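Local coordinates for protein putative SnoaL-like polyketide cyclase (PDB 3GZB) that is a putative SnoaL-like polyketide cyclase of the NTF2 clan, probably a lyase, whose substrate and reaction remain to be established, at residues G98-K103 against A122-K127; E85-A90 against V94-N99. All blocks are in the same frame, centred on the assembly; numbering follows the deposited sequence. Where two conformers were deposited one is given.

Contact 1: residues G98-K103 against A122-K127. With EDO (1,2-ethanediol), chain M.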
ATOM      1  N   GLY A  98       7.206  -3.009   1.379  1.00 10.19           N
ATOM      2  CA  GLY A  98       8.542  -3.320   1.801  1.00 10.63           C
ATOM      3  C   GLY A  98       8.916  -2.687   3.118  1.00 10.06           C
ATOM      4  O   GLY A  98       8.049  -2.425   3.934  1.00 12.04           O
ATOM      5  N   ASN A  99      10.221  -2.549   3.374  1.00 11.61           N
ATOM      6  CA  ASN A  99      10.763  -1.976   4.587  1.00 12.35           C
ATOM      7  C   ASN A  99      11.796  -0.932   4.186  1.00 11.60           C
ATOM      8  O   ASN A  99      12.653  -1.196   3.308  1.00 13.28           O
ATOM      9  CB  ASN A  99      11.454  -3.014   5.504  1.00 14.43           C
ATOM     10  CG  ASN A  99      10.500  -3.978   6.122  1.00 26.13           C
ATOM     11  OD1 ASN A  99       9.920  -3.699   7.154  1.00 27.47           O
ATOM     12  ND2 ASN A  99      10.347  -5.150   5.504  1.00 27.00           N
ATOM     13  N   TYR A 100      11.747   0.235   4.821  1.00 10.02           N
ATOM     14  CA  TYR A 100      12.774   1.217   4.662  1.00  9.51           C
ATOM     15  C   TYR A 100      13.837   1.029   5.743  1.00 10.78           C
ATOM     16  O   TYR A 100      13.520   1.062   6.947  1.00 11.18           O
ATOM     17  CB  TYR A 100      12.245   2.642   4.739  1.00  9.54           C
ATOM     18  CG  TYR A 100      11.400   3.096   3.557  1.00  8.42           C
ATOM     19  CD1 TYR A 100      11.998   3.513   2.368  1.00  8.80           C
ATOM     20  CD2 TYR A 100      10.025   3.061   3.593  1.00 11.39           C
ATOM     21  CE1 TYR A 100      11.247   3.962   1.315  1.00 10.03           C
ATOM     22  CE2 TYR A 100       9.258   3.479   2.477  1.00  9.59           C
ATOM     23  CZ  TYR A 100       9.890   3.940   1.357  1.00 10.70           C
ATOM     24  OH  TYR A 100       9.129   4.412   0.302  1.00 10.15           O
ATOM     25  N   HIS A 101      15.059   0.796   5.316  1.00  9.26           N
ATOM     26  CA  HIS A 101      16.201   0.548   6.206  1.00  9.22           C
ATOM     27  C   HIS A 101      17.098   1.759   6.253  1.00  9.22           C
ATOM     28  O   HIS A 101      17.693   2.135   5.231  1.00 10.42           O
ATOM     29  CB  HIS A 101      16.965  -0.694   5.699  1.00 10.68           C
ATOM     30  CG  HIS A 101      18.118  -1.064   6.560  1.00 11.24           C
ATOM     31  ND1 HIS A 101      19.182  -1.793   6.083  1.00 13.45           N
ATOM     32  CD2 HIS A 101      18.341  -0.877   7.884  1.00 11.21           C
ATOM     33  CE1 HIS A 101      20.039  -2.012   7.074  1.00 15.07           C
ATOM     34  NE2 HIS A 101      19.557  -1.471   8.182  1.00 15.46           N
ATOM     35  N   PHE A 102      17.204   2.329   7.461  1.00  9.50           N
ATOM     36  CA  PHE A 102      18.076   3.449   7.744  1.00  9.65           C
ATOM     37  C   PHE A 102      19.169   2.991   8.721  1.00 11.51           C
ATOM     38  O   PHE A 102      18.877   2.393   9.771  1.00 11.40           O
ATOM     39  CB  PHE A 102      17.343   4.610   8.411  1.00  9.70           C
ATOM     40  CG  PHE A 102      16.329   5.307   7.546  1.00 10.00           C
ATOM     41  CD1 PHE A 102      15.046   4.815   7.428  1.00 11.09           C
ATOM     42  CD2 PHE A 102      16.650   6.503   6.918  1.00  9.26           C
ATOM     43  CE1 PHE A 102      14.092   5.505   6.701  1.00 11.11           C
ATOM     44  CE2 PHE A 102      15.688   7.177   6.150  1.00 10.40           C
ATOM     45  CZ  PHE A 102      14.430   6.681   6.065  1.00 10.11           C
ATOM     46  N   LYS A 103      20.407   3.314   8.388  1.00 11.05           N
ATOM     47  CA  LYS A 103      21.566   3.126   9.276  1.00 11.49           C
ATOM     48  C   LYS A 103      22.460   4.351   9.229  1.00 11.64           C
ATOM     49  O   LYS A 103      22.809   4.839   8.135  1.00 14.62           O
ATOM     50  CB  LYS A 103      22.335   1.881   8.923  1.00 12.85           C
ATOM     51  CG  LYS A 103      23.545   1.606   9.857  1.00 19.48           C
ATOM     52  CD  LYS A 103      24.071   0.196   9.608  1.00 25.01           C
ATOM     53  CE  LYS A 103      25.045  -0.266  10.699  1.00 39.43           C
ATOM     54  NZ  LYS A 103      26.453  -0.324  10.210  1.00 47.26           N
ATOM     55  N   ALA A 122       6.411  -0.473   5.347  1.00  9.13           N
ATOM     56  CA  ALA A 122       5.746   0.571   4.569  1.00  8.71           C
ATOM     57  C   ALA A 122       5.125   0.071   3.313  1.00  9.03           C
ATOM     58  O   ALA A 122       5.523  -0.943   2.762  1.00  9.80           O
ATOM     59  CB  ALA A 122       6.765   1.660   4.214  1.00  9.74           C
ATOM     60  N   VAL A 123       4.119   0.820   2.867  1.00  8.38           N
ATOM     61  CA  VAL A 123       3.564   0.753   1.540  1.00  9.36           C
ATOM     62  C   VAL A 123       3.738   2.123   0.948  1.00  9.47           C
ATOM     63  O   VAL A 123       3.352   3.143   1.545  1.00 10.52           O
ATOM     64  CB  VAL A 123       2.096   0.369   1.585  1.00 10.04           C
ATOM     65  CG1 VAL A 123       1.467   0.311   0.178  1.00 12.31           C
ATOM     66  CG2 VAL A 123       1.934  -0.987   2.328  1.00 10.19           C
ATOM     67  N   THR A 124       4.295   2.168  -0.244  1.00  8.09           N
ATOM     68  CA  THR A 124       4.464   3.415  -1.031  1.00  8.70           C
ATOM     69  C   THR A 124       3.796   3.203  -2.393  1.00  9.27           C
ATOM     70  O   THR A 124       4.052   2.172  -3.048  1.00 10.06           O
ATOM     71  CB  THR A 124       5.951   3.733  -1.228  1.00 10.60           C
ATOM     72  OG1 THR A 124       6.484   4.037   0.067  1.00  9.53           O
ATOM     73  CG2 THR A 124       6.181   4.909  -2.199  1.00 11.82           C
ATOM     74  N   SER A 125       2.944   4.131  -2.830  1.00  9.24           N
ATOM     75  CA  SER A 125       2.395   4.084  -4.162  1.00  9.84           C
ATOM     76  C   SER A 125       2.782   5.331  -4.897  1.00  8.93           C
ATOM     77  O   SER A 125       2.894   6.433  -4.337  1.00 10.63           O
ATOM     78  CB  SER A 125       0.884   3.887  -4.165  1.00 10.59           C
ATOM     79  OG  SER A 125       0.208   5.005  -3.566  1.00 12.51           O
ATOM     80  N   LEU A 126       2.975   5.188  -6.201  1.00  8.66           N
ATOM     81  CA  LEU A 126       3.272   6.293  -7.116  1.00  9.96           C
ATOM     82  C   LEU A 126       2.259   6.286  -8.242  1.00 10.68           C
ATOM     83  O   LEU A 126       2.075   5.256  -8.905  1.00 11.49           O
ATOM     84  CB  LEU A 126       4.682   6.178  -7.710  1.00 10.59           C
ATOM     85  CG  LEU A 126       5.843   6.029  -6.736  1.00 10.10           C
ATOM     86  CD1 LEU A 126       7.162   5.838  -7.509  1.00 10.72           C
ATOM     87  CD2 LEU A 126       5.910   7.212  -5.812  1.00 10.60           C
ATOM     88  N   LYS A 127       1.643   7.424  -8.487  1.00  8.67           N
ATOM     89  CA  LYS A 127       0.854   7.622  -9.697  0.50  9.91           C
ATOM     90  C   LYS A 127       1.751   8.414 -10.650  1.00  9.31           C
ATOM     91  O   LYS A 127       2.234   9.506 -10.284  1.00 11.07           O
ATOM     92  CB  LYS A 127      -0.435   8.384  -9.376  0.50 11.41           C
ATOM     93  CG  LYS A 127      -1.433   8.471 -10.516  0.50 17.65           C
ATOM     94  CD  LYS A 127      -1.927   7.101 -10.988  0.50 19.79           C
ATOM     95  CE  LYS A 127      -3.029   7.271 -12.046  0.50 21.49           C
ATOM     96  NZ  LYS A 127      -3.239   6.052 -12.881  0.50 28.06           N
TER
HETATM   97  C1  EDO M 158      20.962   1.572   5.000  1.00 23.20           C
HETATM   98  O1  EDO M 158      21.068   2.957   5.434  1.00 27.93           O
HETATM   99  C2  EDO M 158      22.170   1.169   4.200  1.00 29.84           C
HETATM  100  O2  EDO M 158      23.163   1.079   5.236  1.00 30.46           O

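Contact 2: residues E85-A90 against V94-N99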
ATOM      1  N   GLU A  85       9.376  -6.249  -0.715  1.00 11.12           N
ATOM      2  CA  GLU A  85       8.828  -7.596  -0.720  1.00 12.47           C
ATOM      3  C   GLU A  85       7.982  -7.883  -1.950  1.00 13.18           C
ATOM      4  O   GLU A  85       7.948  -9.034  -2.460  1.00 12.95           O
ATOM      5  CB  GLU A  85       7.999  -7.818   0.542  1.00 15.17           C
ATOM      6  CG  GLU A  85       8.853  -7.743   1.804  1.00 21.91           C
ATOM      7  CD  GLU A  85       9.938  -8.812   1.894  1.00 36.25           C
ATOM      8  OE1 GLU A  85       9.725  -9.938   1.369  1.00 36.41           O
ATOM      9  OE2 GLU A  85      10.996  -8.518   2.511  1.00 32.24           O
ATOM     10  N   HIS A  86       7.273  -6.876  -2.445  1.00 11.72           N
ATOM     11  CA  HIS A  86       6.439  -7.023  -3.609  1.00 11.57           C
ATOM     12  C   HIS A  86       6.175  -5.681  -4.268  1.00 11.61           C
ATOM     13  O   HIS A  86       6.043  -4.662  -3.599  1.00 13.99           O
ATOM     14  CB  HIS A  86       5.156  -7.753  -3.185  1.00 17.22           C
ATOM     15  CG  HIS A  86       4.350  -8.245  -4.325  1.00 19.63           C
ATOM     16  ND1 HIS A  86       4.897  -8.959  -5.377  1.00 22.38           N
ATOM     17  CD2 HIS A  86       3.025  -8.158  -4.573  1.00 20.96           C
ATOM     18  CE1 HIS A  86       3.936  -9.264  -6.235  1.00 25.84           C
ATOM     19  NE2 HIS A  86       2.802  -8.781  -5.773  1.00 17.25           N
HETATM   20  N   MSE A  87       6.194  -5.651  -5.590  1.00  9.15           N
HETATM   21  CA  MSE A  87       5.821  -4.477  -6.388  1.00  9.73           C
HETATM   22  C   MSE A  87       4.867  -4.945  -7.486  1.00  9.05           C
HETATM   23  O   MSE A  87       5.069  -6.013  -8.122  1.00 10.41           O
HETATM   24  CB  MSE A  87       7.063  -3.804  -7.007  1.00  9.41           C
HETATM   25  CG  MSE A  87       6.735  -2.649  -7.985  1.00 10.36           C
HETATM   26 SE   MSE A  87       8.253  -1.575  -8.506  0.75  9.29          SE
HETATM   27  CE  MSE A  87       9.392  -2.956  -9.236  1.00 10.21           C
ATOM     28  N   TYR A  88       3.822  -4.172  -7.694  1.00  7.66           N
ATOM     29  CA  TYR A  88       2.901  -4.410  -8.787  1.00  7.90           C
ATOM     30  C   TYR A  88       2.357  -3.106  -9.309  1.00  8.39           C
ATOM     31  O   TYR A  88       2.625  -2.018  -8.738  1.00  9.74           O
ATOM     32  CB  TYR A  88       1.733  -5.337  -8.342  1.00  8.57           C
ATOM     33  CG  TYR A  88       1.022  -5.000  -7.034  1.00  8.75           C
ATOM     34  CD1 TYR A  88       1.594  -5.284  -5.796  1.00  9.06           C
ATOM     35  CD2 TYR A  88      -0.232  -4.382  -7.046  1.00  8.43           C
ATOM     36  CE1 TYR A  88       0.869  -5.052  -4.601  1.00  9.98           C
ATOM     37  CE2 TYR A  88      -0.924  -4.108  -5.847  1.00  8.82           C
ATOM     38  CZ  TYR A  88      -0.381  -4.455  -4.673  1.00  8.38           C
ATOM     39  OH  TYR A  88      -0.988  -4.248  -3.429  1.00  9.86           O
ATOM     40  N   ASN A  89       1.627  -3.178 -10.427  1.00  7.68           N
ATOM     41  CA  ASN A  89       1.073  -1.961 -10.995  1.00  8.34           C
ATOM     42  C   ASN A  89      -0.263  -2.212 -11.662  1.00  8.06           C
ATOM     43  O   ASN A  89      -0.530  -3.318 -12.158  1.00  9.11           O
ATOM     44  CB  ASN A  89       2.030  -1.245 -11.984  1.00  8.64           C
ATOM     45  CG  ASN A  89       2.184  -1.950 -13.325  1.00  9.03           C
ATOM     46  OD1 ASN A  89       2.731  -3.038 -13.358  1.00  8.98           O
ATOM     47  ND2 ASN A  89       1.607  -1.384 -14.397  1.00 10.32           N
ATOM     48  N   ALA A  90      -1.069  -1.166 -11.644  1.00  7.31           N
ATOM     49  CA  ALA A  90      -2.318  -1.088 -12.409  1.00  9.63           C
ATOM     50  C   ALA A  90      -2.191   0.119 -13.297  1.00  8.97           C
ATOM     51  O   ALA A  90      -2.324   1.272 -12.850  1.00 10.00           O
ATOM     52  CB  ALA A  90      -3.558  -0.920 -11.426  1.00 10.52           C
ATOM     53  N   VAL A  94       1.712   2.487  -9.425  1.00  7.62           N
ATOM     54  CA  VAL A  94       2.687   1.494  -8.987  1.00  8.22           C
ATOM     55  C   VAL A  94       2.626   1.370  -7.445  1.00  8.53           C
ATOM     56  O   VAL A  94       2.623   2.407  -6.744  1.00 10.23           O
ATOM     57  CB  VAL A  94       4.117   1.894  -9.413  1.00  8.35           C
ATOM     58  CG1 VAL A  94       5.151   0.883  -8.830  1.00 10.00           C
ATOM     59  CG2 VAL A  94       4.224   2.004 -10.946  1.00  8.24           C
ATOM     60  N   VAL A  95       2.540   0.129  -6.939  1.00  8.33           N
ATOM     61  CA  VAL A  95       2.391  -0.147  -5.521  1.00  7.66           C
ATOM     62  C   VAL A  95       3.561  -0.947  -5.078  1.00  8.09           C
ATOM     63  O   VAL A  95       3.916  -1.954  -5.717  1.00  9.20           O
ATOM     64  CB  VAL A  95       1.099  -0.937  -5.229  1.00  8.46           C
ATOM     65  CG1 VAL A  95       0.935  -1.216  -3.710  1.00  8.34           C
ATOM     66  CG2 VAL A  95      -0.137  -0.208  -5.740  1.00  9.49           C
HETATM   67  N   MSE A  96       4.227  -0.519  -3.992  1.00  8.92           N
HETATM   68  CA  MSE A  96       5.440  -1.161  -3.456  1.00  9.14           C
HETATM   69  C   MSE A  96       5.268  -1.423  -1.989  1.00  9.42           C
HETATM   70  O   MSE A  96       4.924  -0.525  -1.245  1.00 10.67           O
HETATM   71  CB  MSE A  96       6.671  -0.298  -3.704  1.00 10.74           C
HETATM   72  CG  MSE A  96       6.951  -0.112  -5.201  1.00  9.22           C
HETATM   73 SE   MSE A  96       8.163   1.359  -5.577  0.75  8.75          SE
HETATM   74  CE  MSE A  96       6.939   2.737  -5.241  1.00 13.60           C
ATOM     75  N   ILE A  97       5.447  -2.674  -1.572  1.00  9.51           N
ATOM     76  CA  ILE A  97       5.328  -3.126  -0.202  1.00  7.96           C
ATOM     77  C   ILE A  97       6.715  -3.533   0.245  1.00 10.09           C
ATOM     78  O   ILE A  97       7.362  -4.350  -0.435  1.00  9.79           O
ATOM     79  CB  ILE A  97       4.408  -4.344  -0.103  1.00 10.08           C
ATOM     80  CG1 ILE A  97       3.026  -4.063  -0.642  1.00  9.81           C
ATOM     81  CG2 ILE A  97       4.358  -4.838   1.361  1.00 11.14           C
ATOM     82  CD1 ILE A  97       2.102  -5.319  -0.826  1.00 13.31           C
ATOM     83  N   GLY A  98       7.206  -3.009   1.379  1.00 10.19           N
ATOM     84  CA  GLY A  98       8.542  -3.320   1.801  1.00 10.63           C
ATOM     85  C   GLY A  98       8.916  -2.687   3.118  1.00 10.06           C
ATOM     86  O   GLY A  98       8.049  -2.425   3.934  1.00 12.04           O
ATOM     87  N   ASN A  99      10.221  -2.549   3.374  1.00 11.61           N
ATOM     88  CA  ASN A  99      10.763  -1.976   4.587  1.00 12.35           C
ATOM     89  C   ASN A  99      11.796  -0.932   4.186  1.00 11.60           C
ATOM     90  O   ASN A  99      12.653  -1.196   3.308  1.00 13.28           O
ATOM     91  CB  ASN A  99      11.454  -3.014   5.504  1.00 14.43           C
ATOM     92  CG  ASN A  99      10.500  -3.978   6.122  1.00 26.13           C
ATOM     93  OD1 ASN A  99       9.920  -3.699   7.154  1.00 27.47           O
ATOM     94  ND2 ASN A  99      10.347  -5.150   5.504  1.00 27.00           N
TER
HETATM   95  O   HOH W   1      11.842  -6.121   3.160  1.00 24.73           O

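Contact 1: residues G98-K103 against A122-K127
Gly98 and Ala122 form an antiparallel hydrogen-bonded pair. Gly98 N gives a nearly straight bond to Ala122 O (3.0 Å). Ala122 N returns one to Gly98 O (2.9 Å), less straight. The strand segments then diverge, at 101° between their directions, which fits the strongly curved sheet of the NTF2-like fold. Tyr100 bridges the opening. Its CG lies anti to its carbonyl carbon (chi1 -71°), and its ring reaches back toward 122-127. The ring edge is closely packed: Ala122 CB sits 3.5 Å from Tyr100 CE2. Beyond it, Tyr100 OH is 2.7 Å from Thr124 OG1, which lies in the ring plane. Thr124 OG1 is also hydrogen-bonded to Asp140 OD1, so this hydroxyl has two polar partners. A phenylalanine here would probably leave Thr124 OG1 without its phenol partner. A methylpentanediol, probably from the crystallisation liquor, is bound near the Tyr100 side chain and may mark a pocket. The far end is loose: Lys103 is exposed. There 1,2-ethanediol, probably of the same origin, takes a bond from Lys103 N to its O1 (3.0 Å). Phe82 stacks on the Tyr100 ring, and Met30 of helix 21-34 touches it. Strand 134-142 flanks 122-127, with Ile142 against Ala122 and His138 against Thr124.

Contact 2: residues E85-A90 against V94-N99
Strands 86-90 and 94-99 form the two arms of a beta hairpin and run antiparallel at 164°, with His86-Ile97 and Tyr88-Val95 as hydrogen-bonded pairs. In the second pair Val95 N gives Tyr88 O an almost straight bond of 2.8 Å, and Tyr88 N returns one to Val95 O. At its start strand 86-90 has a classic beta bulge: Glu85 and His86 both face Ile97, and both N atoms donate to Ile97 O, Glu85 N at 2.8 Å. On one face, the Tyr88 ring folds over Val95. Its CG stands between the backbone N and the carbonyl carbon (chi1 48°), which swings the ring across the neighbouring strand. Val95 CB lies 3.9 Å from the Tyr88 ring centroid, a CH-pi contact over the face. Ile97 CD1 meets the ring edge in plane, 4.0 Å from Tyr88 CE1. On the other face, the selenomethionines Met87 and Met96 lie side by side, their CG atoms 3.8 Å apart. Val94 CG1 also touches Met87 CG. At the bulge end, one water donates to Glu85 OE2 (2.6 Å) and accepts from Asn99 ND2. Met96 and Val94 pack on helix 21-34. Across the dimer interface, Tyr88 OH bonds Leu141 O of the second subunit and His86 NE2 bonds Asp143 of that subunit. The aromatic and aliphatic face is thus consistent with a surface made for dimer contact.

In the fold
From the N terminus, helix 21-34 comes first and later packs on one face of the sheet. The chain then reaches 85-90, turning a corner at residue 85. Contact 2 closes the short hairpin from 85-90 to 94-99. Strand 93-103 runs on, and contact 1 closes the longer return from 98-103 to 122-127. The two loops do not nest. They follow one another and share Gly98 and Asn99. Strand 93-103 lies between both partners. The backbones of Val94 and Met96 also hydrogen-bond to Leu126 and Thr124, so the two contacts form one continuous sheet. Both reach the second subunit: Ile97 packs on Val123 of the second subunit, and Val123 on its Ile97.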